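Local atomic coordinates of major Capsid Protein VP1 (Chimpanzee polyomavirus Bob, PDB entry 6Y9I), a protein that forms the pentameric capsomers of the polyomavirus shell and, as the major capsid protein, probably engages glycan receptors on host cells. Residues A257-G262 / L277-K282; S18-E23 / V283-R288; Y43-V48 / R273-P278. All blocks are in the same frame, centred on the assembly; numbering follows the deposited sequence.

Interaction 1. Residues A257-G262 / L277-K282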
ATOM      1  N   ALA A 257       7.938  21.693  11.096  1.00 21.90           N
ATOM      2  CA  ALA A 257       7.620  20.945   9.865  1.00 22.95           C
ATOM      3  C   ALA A 257       8.882  20.662   9.055  1.00 22.33           C
ATOM      4  O   ALA A 257       9.895  21.381   9.152  1.00 20.56           O
ATOM      5  CB  ALA A 257       6.595  21.687   9.044  1.00 23.21           C
ATOM      6  N   ALA A 258       8.788  19.617   8.251  1.00 22.35           N
ATOM      7  CA  ALA A 258       9.705  19.296   7.136  1.00 24.18           C
ATOM      8  C   ALA A 258       8.879  18.604   6.057  1.00 22.73           C
ATOM      9  O   ALA A 258       8.210  17.657   6.407  1.00 23.82           O
ATOM     10  CB  ALA A 258      10.823  18.426   7.617  1.00 24.73           C
ATOM     11  N   ASP A 259       8.863  19.123   4.837  1.00 21.56           N
ATOM     12  CA  ASP A 259       8.098  18.487   3.748  1.00 22.62           C
ATOM     13  C   ASP A 259       8.935  18.471   2.487  1.00 21.75           C
ATOM     14  O   ASP A 259       8.679  19.315   1.638  1.00 24.49           O
ATOM     15  CB  ASP A 259       6.777  19.204   3.528  1.00 22.03           C
ATOM     16  CG  ASP A 259       5.844  18.948   4.689  1.00 24.44           C
ATOM     17  OD1 ASP A 259       5.368  17.796   4.790  1.00 23.54           O
ATOM     18  OD2 ASP A 259       5.653  19.891   5.518  1.00 21.92           O
ATOM     19  N   ILE A 260       9.849  17.505   2.380  1.00 20.93           N
ATOM     20  CA  ILE A 260      10.544  17.201   1.104  1.00 20.16           C
ATOM     21  C   ILE A 260       9.581  16.371   0.235  1.00 19.99           C
ATOM     22  O   ILE A 260       9.202  15.265   0.659  1.00 19.27           O
ATOM     23  CB  ILE A 260      11.862  16.460   1.354  1.00 19.88           C
ATOM     24  CG1 ILE A 260      12.807  17.288   2.235  1.00 20.73           C
ATOM     25  CG2 ILE A 260      12.489  16.087   0.016  1.00 20.57           C
ATOM     26  CD1 ILE A 260      14.066  16.545   2.573  1.00 22.80           C
ATOM     27  N   CYS A 261       9.194  16.886  -0.926  1.00 20.28           N
ATOM     28  CA  CYS A 261       8.179  16.264  -1.822  1.00 20.96           C
ATOM     29  C   CYS A 261       8.865  15.462  -2.925  1.00 20.72           C
ATOM     30  O   CYS A 261       8.183  14.741  -3.635  1.00 22.28           O
ATOM     31  CB  CYS A 261       7.233  17.336  -2.335  1.00 23.76           C
ATOM     32  SG  CYS A 261       6.260  18.053  -0.979  1.00 30.19           S
ATOM     33  N   GLY A 262      10.194  15.550  -3.030  1.00 20.55           N
ATOM     34  CA  GLY A 262      10.990  14.787  -4.003  1.00 21.23           C
ATOM     35  C   GLY A 262      12.139  15.630  -4.493  1.00 21.37           C
ATOM     36  O   GLY A 262      12.471  16.615  -3.813  1.00 21.85           O
ATOM     37  N   LEU A 277       7.371  21.873  -0.048  1.00 19.87           N
ATOM     38  CA  LEU A 277       6.125  22.666  -0.131  1.00 20.73           C
ATOM     39  C   LEU A 277       5.818  23.258   1.237  1.00 21.96           C
ATOM     40  O   LEU A 277       6.220  22.736   2.273  1.00 21.40           O
ATOM     41  CB  LEU A 277       4.978  21.792  -0.644  1.00 22.22           C
ATOM     42  CG  LEU A 277       5.109  21.358  -2.099  1.00 22.39           C
ATOM     43  CD1 LEU A 277       4.021  20.372  -2.508  1.00 23.80           C
ATOM     44  CD2 LEU A 277       5.105  22.566  -3.010  1.00 23.10           C
ATOM     45  N   PRO A 278       5.095  24.396   1.256  1.00 23.21           N
ATOM     46  CA  PRO A 278       4.635  24.992   2.506  1.00 22.59           C
ATOM     47  C   PRO A 278       3.583  24.118   3.198  1.00 22.38           C
ATOM     48  O   PRO A 278       2.814  23.401   2.516  1.00 20.86           O
ATOM     49  CB  PRO A 278       4.017  26.330   2.080  1.00 22.13           C
ATOM     50  CG  PRO A 278       3.759  26.226   0.592  1.00 25.28           C
ATOM     51  CD  PRO A 278       4.658  25.135   0.062  1.00 23.36           C
ATOM     52  N   ARG A 279       3.559  24.208   4.523  1.00 22.65           N
ATOM     53  CA  ARG A 279       2.632  23.476   5.405  1.00 20.98           C
ATOM     54  C   ARG A 279       1.774  24.491   6.184  1.00 21.55           C
ATOM     55  O   ARG A 279       2.291  25.437   6.831  1.00 21.09           O
ATOM     56  CB  ARG A 279       3.364  22.517   6.350  1.00 21.56           C
ATOM     57  CG  ARG A 279       2.411  21.775   7.281  1.00 20.75           C
ATOM     58  CD  ARG A 279       3.078  20.702   8.114  1.00 20.61           C
ATOM     59  NE  ARG A 279       3.446  19.516   7.330  1.00 19.80           N
ATOM     60  CZ  ARG A 279       2.622  18.537   7.010  1.00 20.86           C
ATOM     61  NH1 ARG A 279       1.355  18.569   7.400  1.00 20.77           N
ATOM     62  NH2 ARG A 279       3.074  17.498   6.331  1.00 21.90           N
ATOM     63  N   TYR A 280       0.470  24.304   6.117  1.00 22.11           N
ATOM     64  CA  TYR A 280      -0.506  25.054   6.928  1.00 21.11           C
ATOM     65  C   TYR A 280      -0.778  24.313   8.237  1.00 22.38           C
ATOM     66  O   TYR A 280      -0.909  23.068   8.233  1.00 18.85           O
ATOM     67  CB  TYR A 280      -1.794  25.196   6.135  1.00 21.48           C
ATOM     68  CG  TYR A 280      -2.921  25.783   6.926  1.00 22.06           C
ATOM     69  CD1 TYR A 280      -3.057  27.157   7.070  1.00 21.44           C
ATOM     70  CD2 TYR A 280      -3.871  24.953   7.476  1.00 22.86           C
ATOM     71  CE1 TYR A 280      -4.103  27.680   7.807  1.00 22.74           C
ATOM     72  CE2 TYR A 280      -4.936  25.463   8.191  1.00 25.86           C
ATOM     73  CZ  TYR A 280      -5.059  26.830   8.324  1.00 23.62           C
ATOM     74  OH  TYR A 280      -6.116  27.272   9.034  1.00 28.35           O
ATOM     75  N   PHE A 281      -1.054  25.074   9.292  1.00 20.96           N
ATOM     76  CA  PHE A 281      -1.478  24.557  10.612  1.00 21.41           C
ATOM     77  C   PHE A 281      -2.669  25.372  11.115  1.00 22.75           C
ATOM     78  O   PHE A 281      -2.624  26.626  11.073  1.00 24.27           O
ATOM     79  CB  PHE A 281      -0.381  24.743  11.660  1.00 21.71           C
ATOM     80  CG  PHE A 281       0.873  23.938  11.465  1.00 22.13           C
ATOM     81  CD1 PHE A 281       1.832  24.340  10.547  1.00 21.28           C
ATOM     82  CD2 PHE A 281       1.130  22.823  12.256  1.00 22.53           C
ATOM     83  CE1 PHE A 281       3.002  23.620  10.399  1.00 19.84           C
ATOM     84  CE2 PHE A 281       2.317  22.114  12.113  1.00 21.46           C
ATOM     85  CZ  PHE A 281       3.236  22.516  11.182  1.00 20.02           C
ATOM     86  N   LYS A 282      -3.695  24.688  11.588  1.00 23.95           N
ATOM     87  CA  LYS A 282      -4.746  25.296  12.432  1.00 24.17           C
ATOM     88  C   LYS A 282      -4.795  24.475  13.708  1.00 25.62           C
ATOM     89  O   LYS A 282      -5.087  23.265  13.627  1.00 26.00           O
ATOM     90  CB  LYS A 282      -6.095  25.310  11.721  1.00 25.47           C
ATOM     91  CG  LYS A 282      -7.231  25.954  12.501  1.00 30.84           C
ATOM     92  CD  LYS A 282      -8.617  25.621  11.956  1.00 36.68           C
ATOM     93  CE  LYS A 282      -8.701  25.523  10.444  1.00 42.47           C
ATOM     94  NZ  LYS A 282     -10.104  25.540   9.965  1.00 45.73           N
TER
HETATM   95  O   HOH W   1       6.791  22.277   4.921  1.00 24.60           O
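The side chains of Asp-259 and Arg-279 cross at about a right angle, and the arginine takes the carboxylate side-on, one nitrogen to each oxygen. Its NE reaches the syn lone pair of Asp-259 OD2 at 2.9 Å, while NH2 meets Asp-259 OD1 at 2.8 Å, also from the syn side but somewhat out of the carboxylate plane. The planes of the two groups stand 38° apart. The arginine side chain leaves the strand extended through CD: CG anti to the backbone N (chi1 179°) carries CD to the Ala-257 methyl, and the bend at chi3 (-73°) turns NE and the guanidinium onto the carboxylate. OD1 is shared with His-133 ND1, so Arg-279 and His-133 both hold the buried carboxylate. Both segments belong to the antiparallel hairpin of strands 252-265 and 272-291 in the jelly-roll core of VP1, but the strands have spread to 9.0 Å between axes. One weak backbone bond runs from Leu-277 N to Asp-259 O (3.3 Å), and a water 2.7 Å from both Asp-259 OD2 and Leu-277 O bridges the segments. Farther along, Phe-281 CZ points the ring edge at Ala-257 CB, and at the other end Cys-261 SG rests against Leu-277 CD1 (3.6 Å).

Interaction 2. Residues S18-E23 / V283-R288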
ATOM      1  N   SER A  18     -13.175  29.947  26.676  1.00 37.48           N
ATOM      2  CA  SER A  18     -12.308  28.862  27.217  1.00 36.52           C
ATOM      3  C   SER A  18     -11.465  28.218  26.096  1.00 33.67           C
ATOM      4  O   SER A  18     -10.578  27.380  26.399  1.00 29.05           O
ATOM      5  CB  SER A  18     -13.120  27.847  27.937  1.00 36.52           C
ATOM      6  OG  SER A  18     -13.713  26.926  27.039  1.00 38.74           O
ATOM      7  N   THR A  19     -11.744  28.557  24.837  1.00 32.92           N
ATOM      8  CA  THR A  19     -11.056  27.958  23.665  1.00 33.74           C
ATOM      9  C   THR A  19     -10.568  29.069  22.742  1.00 34.00           C
ATOM     10  O   THR A  19     -11.094  30.194  22.814  1.00 34.60           O
ATOM     11  CB  THR A  19     -11.940  26.918  22.969  1.00 34.28           C
ATOM     12  OG1 THR A  19     -13.056  27.579  22.387  1.00 37.03           O
ATOM     13  CG2 THR A  19     -12.448  25.855  23.914  1.00 36.49           C
ATOM     14  N   THR A  20      -9.569  28.759  21.924  1.00 30.56           N
ATOM     15  CA  THR A  20      -9.062  29.663  20.877  1.00 32.00           C
ATOM     16  C   THR A  20      -8.452  28.793  19.780  1.00 34.22           C
ATOM     17  O   THR A  20      -8.275  27.584  19.997  1.00 34.74           O
ATOM     18  CB  THR A  20      -8.099  30.694  21.470  1.00 33.59           C
ATOM     19  OG1 THR A  20      -7.935  31.714  20.483  1.00 38.26           O
ATOM     20  CG2 THR A  20      -6.768  30.111  21.885  1.00 32.72           C
ATOM     21  N   GLU A  21      -8.151  29.421  18.657  1.00 33.51           N
ATOM     22  CA  GLU A  21      -7.689  28.774  17.409  1.00 34.52           C
ATOM     23  C   GLU A  21      -6.563  29.635  16.852  1.00 30.45           C
ATOM     24  O   GLU A  21      -6.727  30.855  16.846  1.00 32.19           O
ATOM     25  CB  GLU A  21      -8.890  28.726  16.476  1.00 39.46           C
ATOM     26  CG  GLU A  21      -8.737  27.857  15.257  1.00 47.18           C
ATOM     27  CD  GLU A  21      -9.992  27.950  14.395  1.00 53.35           C
ATOM     28  OE1 GLU A  21     -10.098  28.889  13.552  1.00 58.32           O
ATOM     29  OE2 GLU A  21     -10.886  27.131  14.611  1.00 52.24           O
ATOM     30  N   ILE A  22      -5.445  29.047  16.438  1.00 28.19           N
ATOM     31  CA  ILE A  22      -4.374  29.844  15.788  1.00 29.73           C
ATOM     32  C   ILE A  22      -4.072  29.166  14.450  1.00 27.30           C
ATOM     33  O   ILE A  22      -4.262  27.969  14.339  1.00 26.16           O
ATOM     34  CB  ILE A  22      -3.146  30.035  16.697  1.00 34.71           C
ATOM     35  CG1 ILE A  22      -2.355  28.744  16.861  1.00 38.19           C
ATOM     36  CG2 ILE A  22      -3.535  30.639  18.041  1.00 36.70           C
ATOM     37  CD1 ILE A  22      -1.302  28.551  15.777  1.00 43.00           C
ATOM     38  N   GLU A  23      -3.712  29.950  13.455  1.00 26.57           N
ATOM     39  CA  GLU A  23      -3.412  29.422  12.105  1.00 28.25           C
ATOM     40  C   GLU A  23      -2.103  30.064  11.635  1.00 28.96           C
ATOM     41  O   GLU A  23      -1.823  31.202  12.020  1.00 26.36           O
ATOM     42  CB  GLU A  23      -4.654  29.531  11.220  1.00 32.71           C
ATOM     43  CG  GLU A  23      -4.946  30.893  10.631  1.00 39.93           C
ATOM     44  CD  GLU A  23      -6.134  30.897   9.670  1.00 46.26           C
ATOM     45  OE1 GLU A  23      -6.394  31.975   9.080  1.00 53.66           O
ATOM     46  OE2 GLU A  23      -6.787  29.818   9.487  1.00 43.92           O
ATOM     47  N   VAL A 283      -4.498  25.107  14.834  1.00 23.06           N
ATOM     48  CA  VAL A 283      -4.401  24.413  16.135  1.00 22.41           C
ATOM     49  C   VAL A 283      -5.517  24.963  17.017  1.00 23.22           C
ATOM     50  O   VAL A 283      -5.634  26.195  17.132  1.00 23.52           O
ATOM     51  CB  VAL A 283      -3.010  24.628  16.768  1.00 23.55           C
ATOM     52  CG1 VAL A 283      -2.897  23.911  18.107  1.00 24.51           C
ATOM     53  CG2 VAL A 283      -1.902  24.196  15.839  1.00 22.25           C
ATOM     54  N   THR A 284      -6.303  24.070  17.607  1.00 25.06           N
ATOM     55  CA  THR A 284      -7.373  24.401  18.574  1.00 25.79           C
ATOM     56  C   THR A 284      -6.814  24.218  19.988  1.00 26.26           C
ATOM     57  O   THR A 284      -6.222  23.149  20.283  1.00 24.57           O
ATOM     58  CB  THR A 284      -8.617  23.535  18.353  1.00 26.68           C
ATOM     59  OG1 THR A 284      -9.073  23.754  17.019  1.00 27.42           O
ATOM     60  CG2 THR A 284      -9.732  23.873  19.312  1.00 29.42           C
ATOM     61  N   LEU A 285      -6.969  25.233  20.832  1.00 27.93           N
ATOM     62  CA  LEU A 285      -6.455  25.211  22.219  1.00 25.87           C
ATOM     63  C   LEU A 285      -7.583  25.503  23.204  1.00 25.08           C
ATOM     64  O   LEU A 285      -8.521  26.248  22.860  1.00 23.29           O
ATOM     65  CB  LEU A 285      -5.333  26.240  22.345  1.00 28.31           C
ATOM     66  CG  LEU A 285      -4.157  26.026  21.385  1.00 25.67           C
ATOM     67  CD1 LEU A 285      -4.207  27.035  20.250  1.00 24.05           C
ATOM     68  CD2 LEU A 285      -2.835  26.128  22.128  1.00 26.04           C
ATOM     69  N   ARG A 286      -7.494  24.896  24.382  1.00 25.54           N
ATOM     70  CA  ARG A 286      -8.441  25.153  25.503  1.00 26.55           C
ATOM     71  C   ARG A 286      -7.642  25.507  26.763  1.00 27.78           C
ATOM     72  O   ARG A 286      -6.447  25.144  26.876  1.00 29.90           O
ATOM     73  CB  ARG A 286      -9.354  23.949  25.730  1.00 25.25           C
ATOM     74  CG  ARG A 286      -8.632  22.738  26.287  1.00 24.14           C
ATOM     75  CD  ARG A 286      -9.503  21.510  26.414  1.00 25.14           C
ATOM     76  NE  ARG A 286      -8.672  20.380  26.805  1.00 26.89           N
ATOM     77  CZ  ARG A 286      -8.996  19.112  26.621  1.00 30.54           C
ATOM     78  NH1 ARG A 286     -10.182  18.799  26.117  1.00 31.56           N
ATOM     79  NH2 ARG A 286      -8.154  18.156  26.969  1.00 30.83           N
ATOM     80  N   LYS A 287      -8.289  26.215  27.674  1.00 29.26           N
ATOM     81  CA  LYS A 287      -7.680  26.627  28.954  1.00 32.71           C
ATOM     82  C   LYS A 287      -7.644  25.389  29.850  1.00 29.92           C
ATOM     83  O   LYS A 287      -8.670  24.698  29.929  1.00 33.12           O
ATOM     84  CB  LYS A 287      -8.473  27.778  29.567  1.00 32.36           C
ATOM     85  CG  LYS A 287      -8.396  29.079  28.799  1.00 35.94           C
ATOM     86  CD  LYS A 287      -9.264  30.123  29.423  1.00 38.49           C
ATOM     87  CE  LYS A 287      -9.192  31.461  28.722  1.00 42.78           C
ATOM     88  NZ  LYS A 287     -10.305  32.316  29.194  1.00 47.90           N
ATOM     89  N   ARG A 288      -6.487  25.109  30.433  1.00 25.52           N
ATOM     90  CA  ARG A 288      -6.272  24.015  31.418  1.00 27.62           C
ATOM     91  C   ARG A 288      -5.777  24.626  32.734  1.00 28.72           C
ATOM     92  O   ARG A 288      -4.813  25.446  32.715  1.00 25.65           O
ATOM     93  CB  ARG A 288      -5.278  22.994  30.857  1.00 26.97           C
ATOM     94  CG  ARG A 288      -4.836  21.921  31.840  1.00 28.51           C
ATOM     95  CD  ARG A 288      -5.862  20.848  32.136  1.00 28.90           C
ATOM     96  NE  ARG A 288      -6.034  19.964  30.998  1.00 29.11           N
ATOM     97  CZ  ARG A 288      -6.425  18.700  31.079  1.00 31.68           C
ATOM     98  NH1 ARG A 288      -6.715  18.174  32.260  1.00 30.47           N
ATOM     99  NH2 ARG A 288      -6.506  17.965  29.981  1.00 29.44           N
TER
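Thr-20 and Leu-285 face each other as a hydrogen-bonded antiparallel pair, joined by Thr-20 N to Leu-285 O (2.9 Å) and by an almost straight bond from Leu-285 N to Thr-20 O (2.8 Å, 177° at the hydrogen). Ile-22 and Val-283 repeat the pattern, and Lys-287 N to Ser-18 O closes the ladder at 2.9 Å. At the non-hydrogen-bonded pairs, Thr-19 with Arg-286 and Glu-21 with Thr-284, CA-H...O contacts take over: Thr-19 CA lies 3.2 Å from Leu-285 O, and Glu-21 CA 3.3 Å from Val-283 O. Apolar contacts gather on the face of Thr-20, Ile-22, Val-283 and Leu-285, where paired side chains lie side by side and point the same way. Ile-22 CG1 sits between its backbone N and carbonyl carbon (chi1 72°), a rotation that brings it within 4.2 Å of both Val-283 CB and Leu-285 CD1. On the other face Thr-19 CG2 touches Arg-286 CB, whose side chain ends in a salt bridge with Glu-90. Lys-287 passes its aliphatic chain by Ser-18 and gives NZ to Asp-17 O. The ladder joins N-terminal strand 8-26 to C-terminal strand 272-291 in the antiparallel jelly-roll sheet; strand 87-98 also flanks the latter, and Leu-253 of strand 252-265 packs on Ile-22 and Val-283.

Interaction 3. Residues Y43-V48 / R273-P278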
ATOM      1  N   TYR A  43      14.277  29.462  -4.740  1.00 22.64           N
ATOM      2  CA  TYR A  43      13.598  29.484  -3.424  1.00 21.57           C
ATOM      3  C   TYR A  43      12.646  28.266  -3.366  1.00 20.34           C
ATOM      4  O   TYR A  43      11.875  28.045  -4.309  1.00 21.85           O
ATOM      5  CB  TYR A  43      12.869  30.803  -3.223  1.00 23.02           C
ATOM      6  CG  TYR A  43      12.056  30.863  -1.962  1.00 21.71           C
ATOM      7  CD1 TYR A  43      12.655  30.623  -0.729  1.00 22.57           C
ATOM      8  CD2 TYR A  43      10.701  31.126  -2.004  1.00 22.07           C
ATOM      9  CE1 TYR A  43      11.918  30.662   0.442  1.00 23.87           C
ATOM     10  CE2 TYR A  43       9.954  31.171  -0.838  1.00 23.92           C
ATOM     11  CZ  TYR A  43      10.564  30.934   0.381  1.00 23.67           C
ATOM     12  OH  TYR A  43       9.850  30.967   1.537  1.00 26.65           O
ATOM     13  N   GLY A  44      12.681  27.503  -2.290  1.00 19.47           N
ATOM     14  CA  GLY A  44      11.796  26.339  -2.143  1.00 20.41           C
ATOM     15  C   GLY A  44      12.429  25.049  -2.617  1.00 20.69           C
ATOM     16  O   GLY A  44      11.778  23.974  -2.478  1.00 19.45           O
ATOM     17  N   TYR A  45      13.665  25.133  -3.104  1.00 19.83           N
ATOM     18  CA  TYR A  45      14.496  24.004  -3.579  1.00 19.25           C
ATOM     19  C   TYR A  45      15.818  24.058  -2.818  1.00 22.09           C
ATOM     20  O   TYR A  45      16.132  25.095  -2.167  1.00 22.94           O
ATOM     21  CB  TYR A  45      14.785  24.082  -5.084  1.00 19.98           C
ATOM     22  CG  TYR A  45      13.612  23.973  -6.027  1.00 20.54           C
ATOM     23  CD1 TYR A  45      12.755  25.047  -6.248  1.00 20.96           C
ATOM     24  CD2 TYR A  45      13.405  22.824  -6.762  1.00 22.19           C
ATOM     25  CE1 TYR A  45      11.703  24.970  -7.150  1.00 22.65           C
ATOM     26  CE2 TYR A  45      12.376  22.729  -7.680  1.00 21.88           C
ATOM     27  CZ  TYR A  45      11.522  23.801  -7.877  1.00 23.62           C
ATOM     28  OH  TYR A  45      10.480  23.668  -8.746  1.00 23.25           O
ATOM     29  N   SER A  46      16.571  22.959  -2.848  1.00 21.61           N
ATOM     30  CA  SER A  46      17.974  22.940  -2.372  1.00 21.49           C
ATOM     31  C   SER A  46      18.863  23.460  -3.500  1.00 23.07           C
ATOM     32  O   SER A  46      18.408  23.496  -4.686  1.00 20.35           O
ATOM     33  CB  SER A  46      18.424  21.567  -1.920  1.00 21.53           C
ATOM     34  OG  SER A  46      18.541  20.680  -3.019  1.00 22.54           O
ATOM     35  N   GLU A  47      20.104  23.805  -3.153  1.00 24.40           N
ATOM     36  CA  GLU A  47      21.190  23.918  -4.147  1.00 24.99           C
ATOM     37  C   GLU A  47      21.406  22.527  -4.749  1.00 25.14           C
ATOM     38  O   GLU A  47      21.027  21.525  -4.121  1.00 24.23           O
ATOM     39  CB  GLU A  47      22.472  24.452  -3.517  1.00 26.29           C
ATOM     40  CG  GLU A  47      23.629  24.552  -4.480  1.00 28.90           C
ATOM     41  CD  GLU A  47      23.355  25.494  -5.633  1.00 32.90           C
ATOM     42  OE1 GLU A  47      23.802  26.645  -5.539  1.00 42.73           O
ATOM     43  OE2 GLU A  47      22.704  25.080  -6.612  1.00 36.05           O
ATOM     44  N   VAL A  48      22.024  22.471  -5.923  1.00 25.33           N
ATOM     45  CA  VAL A  48      22.319  21.189  -6.618  1.00 25.82           C
ATOM     46  C   VAL A  48      23.245  20.335  -5.737  1.00 25.84           C
ATOM     47  O   VAL A  48      24.142  20.903  -5.099  1.00 25.78           O
ATOM     48  CB  VAL A  48      22.915  21.470  -8.004  1.00 27.51           C
ATOM     49  CG1 VAL A  48      23.244  20.178  -8.706  1.00 29.73           C
ATOM     50  CG2 VAL A  48      21.990  22.313  -8.859  1.00 29.85           C
ATOM     51  N   ARG A 273      18.091  18.656  -7.214  1.00 21.82           N
ATOM     52  CA  ARG A 273      17.675  19.549  -6.121  1.00 20.92           C
ATOM     53  C   ARG A 273      16.463  18.913  -5.418  1.00 21.62           C
ATOM     54  O   ARG A 273      15.549  18.452  -6.102  1.00 21.17           O
ATOM     55  CB  ARG A 273      17.252  20.924  -6.639  1.00 21.55           C
ATOM     56  CG  ARG A 273      18.244  21.678  -7.506  1.00 23.61           C
ATOM     57  CD  ARG A 273      17.623  22.983  -7.970  1.00 25.15           C
ATOM     58  NE  ARG A 273      18.542  23.769  -8.782  1.00 27.47           N
ATOM     59  CZ  ARG A 273      19.328  24.754  -8.340  1.00 28.71           C
ATOM     60  NH1 ARG A 273      19.345  25.101  -7.065  1.00 28.54           N
ATOM     61  NH2 ARG A 273      20.114  25.392  -9.186  1.00 29.85           N
ATOM     62  N   TYR A 274      16.423  18.983  -4.094  1.00 20.20           N
ATOM     63  CA  TYR A 274      15.207  18.710  -3.308  1.00 19.90           C
ATOM     64  C   TYR A 274      14.186  19.817  -3.590  1.00 21.36           C
ATOM     65  O   TYR A 274      14.573  20.973  -3.755  1.00 19.68           O
ATOM     66  CB  TYR A 274      15.545  18.641  -1.824  1.00 20.20           C
ATOM     67  CG  TYR A 274      16.466  17.520  -1.421  1.00 21.66           C
ATOM     68  CD1 TYR A 274      16.004  16.211  -1.297  1.00 20.86           C
ATOM     69  CD2 TYR A 274      17.799  17.759  -1.124  1.00 22.17           C
ATOM     70  CE1 TYR A 274      16.841  15.171  -0.918  1.00 20.21           C
ATOM     71  CE2 TYR A 274      18.629  16.733  -0.685  1.00 21.70           C
ATOM     72  CZ  TYR A 274      18.157  15.439  -0.590  1.00 21.69           C
ATOM     73  OH  TYR A 274      18.993  14.430  -0.186  1.00 24.70           O
ATOM     74  N   ARG A 275      12.907  19.461  -3.609  1.00 20.20           N
ATOM     75  CA  ARG A 275      11.764  20.403  -3.643  1.00 21.02           C
ATOM     76  C   ARG A 275      10.937  20.212  -2.366  1.00 21.22           C
ATOM     77  O   ARG A 275      10.637  19.058  -2.020  1.00 23.10           O
ATOM     78  CB  ARG A 275      10.978  20.165  -4.936  1.00 20.96           C
ATOM     79  CG  ARG A 275       9.706  20.980  -5.096  1.00 21.49           C
ATOM     80  CD  ARG A 275       9.879  22.478  -4.890  1.00 21.94           C
ATOM     81  NE  ARG A 275       8.656  23.186  -5.205  1.00 21.70           N
ATOM     82  CZ  ARG A 275       8.324  24.397  -4.714  1.00 24.93           C
ATOM     83  NH1 ARG A 275       9.114  25.023  -3.864  1.00 25.72           N
ATOM     84  NH2 ARG A 275       7.208  24.998  -5.076  1.00 23.40           N
ATOM     85  N   GLY A 276      10.599  21.310  -1.670  1.00 20.38           N
ATOM     86  CA  GLY A 276       9.698  21.311  -0.507  1.00 19.40           C
ATOM     87  C   GLY A 276       8.443  22.123  -0.793  1.00 20.08           C
ATOM     88  O   GLY A 276       8.487  23.004  -1.665  1.00 19.53           O
ATOM     89  N   LEU A 277       7.371  21.873  -0.048  1.00 19.87           N
ATOM     90  CA  LEU A 277       6.125  22.666  -0.131  1.00 20.73           C
ATOM     91  C   LEU A 277       5.818  23.258   1.237  1.00 21.96           C
ATOM     92  O   LEU A 277       6.220  22.736   2.273  1.00 21.40           O
ATOM     93  CB  LEU A 277       4.978  21.792  -0.644  1.00 22.22           C
ATOM     94  CG  LEU A 277       5.109  21.358  -2.099  1.00 22.39           C
ATOM     95  CD1 LEU A 277       4.021  20.372  -2.508  1.00 23.80           C
ATOM     96  CD2 LEU A 277       5.105  22.566  -3.010  1.00 23.10           C
ATOM     97  N   PRO A 278       5.095  24.396   1.256  1.00 23.21           N
ATOM     98  CA  PRO A 278       4.635  24.992   2.506  1.00 22.59           C
ATOM     99  C   PRO A 278       3.583  24.118   3.198  1.00 22.38           C
ATOM    100  O   PRO A 278       2.814  23.401   2.516  1.00 20.86           O
ATOM    101  CB  PRO A 278       4.017  26.330   2.080  1.00 22.13           C
ATOM    102  CG  PRO A 278       3.759  26.226   0.592  1.00 25.28           C
ATOM    103  CD  PRO A 278       4.658  25.135   0.062  1.00 23.36           C
TER
HETATM  104  O   HOH W   2       8.487  21.725  -8.152  1.00 26.87           O
HETATM  105  O   HOH W   3      21.164  27.396  -6.717  1.00 37.02           O
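Arg-273 runs alongside the backbone of Ser-46, its chain extended from CG to NE. CB, CG and CD each pass 3.4 Å from Ser-46 O. NE and CZ lie beneath Val-48 CG2, which sits over one face of the guanidinium, offset toward its rim. At the tip, NH1 bonds to Ser-46 O (3.0 Å) and forms a long salt bridge to Glu-47 OE2 (3.4 Å), with a water 2.9 Å from NH1 bridging weakly to the same oxygen. That oxygen accepts from Val-48 N through its anti lone pair, while Glu-47 OE1 pairs with Lys-39. Ser-46 OG accepts from Tyr-274 N and donates to Glu-47 O, tying the loop to the strand. Arg-275 lays CD over the centre of the Tyr-45 ring in a CH-pi contact (3.7 Å to the centroid), with ring and guanidinium planes 9° apart. Gly-44 O receives Gly-276 N almost head-on and Arg-275 NH1 from above its carbonyl plane. Tyr-45 and Arg-275 bond to Ser-149 and Gln-181 of a second subunit. Together with a single beta bridge between Tyr-45 and Arg-275, these bonds fasten the long loop between strands 8-26 and 68-73 to strand 272-291 of the jelly roll, at an interface of the VP1 pentamer.

In the fold
All three contacts use strand 272-291, which meets the partners of interaction 3, interaction 1 and interaction 2 in turn from its N-terminal to its C-terminal part. Interactions 1 and 3 have centres about 12 Å apart, share Leu-277 and Pro-278, and are joined by backbone bonds of Arg-275 to Cys-261 and Gly-262. Interaction 2 lies about 22 Å from interaction 1, to which Tyr-280 connects it through Glu-23, and about 33 Å from interaction 3, across the chain's centre. Interaction 1 closes a local hairpin, whereas interactions 2 and 3 bring N-terminal segments back to the last strand. One long strand therefore links the sheet interior with subunit interfaces of the pentamer.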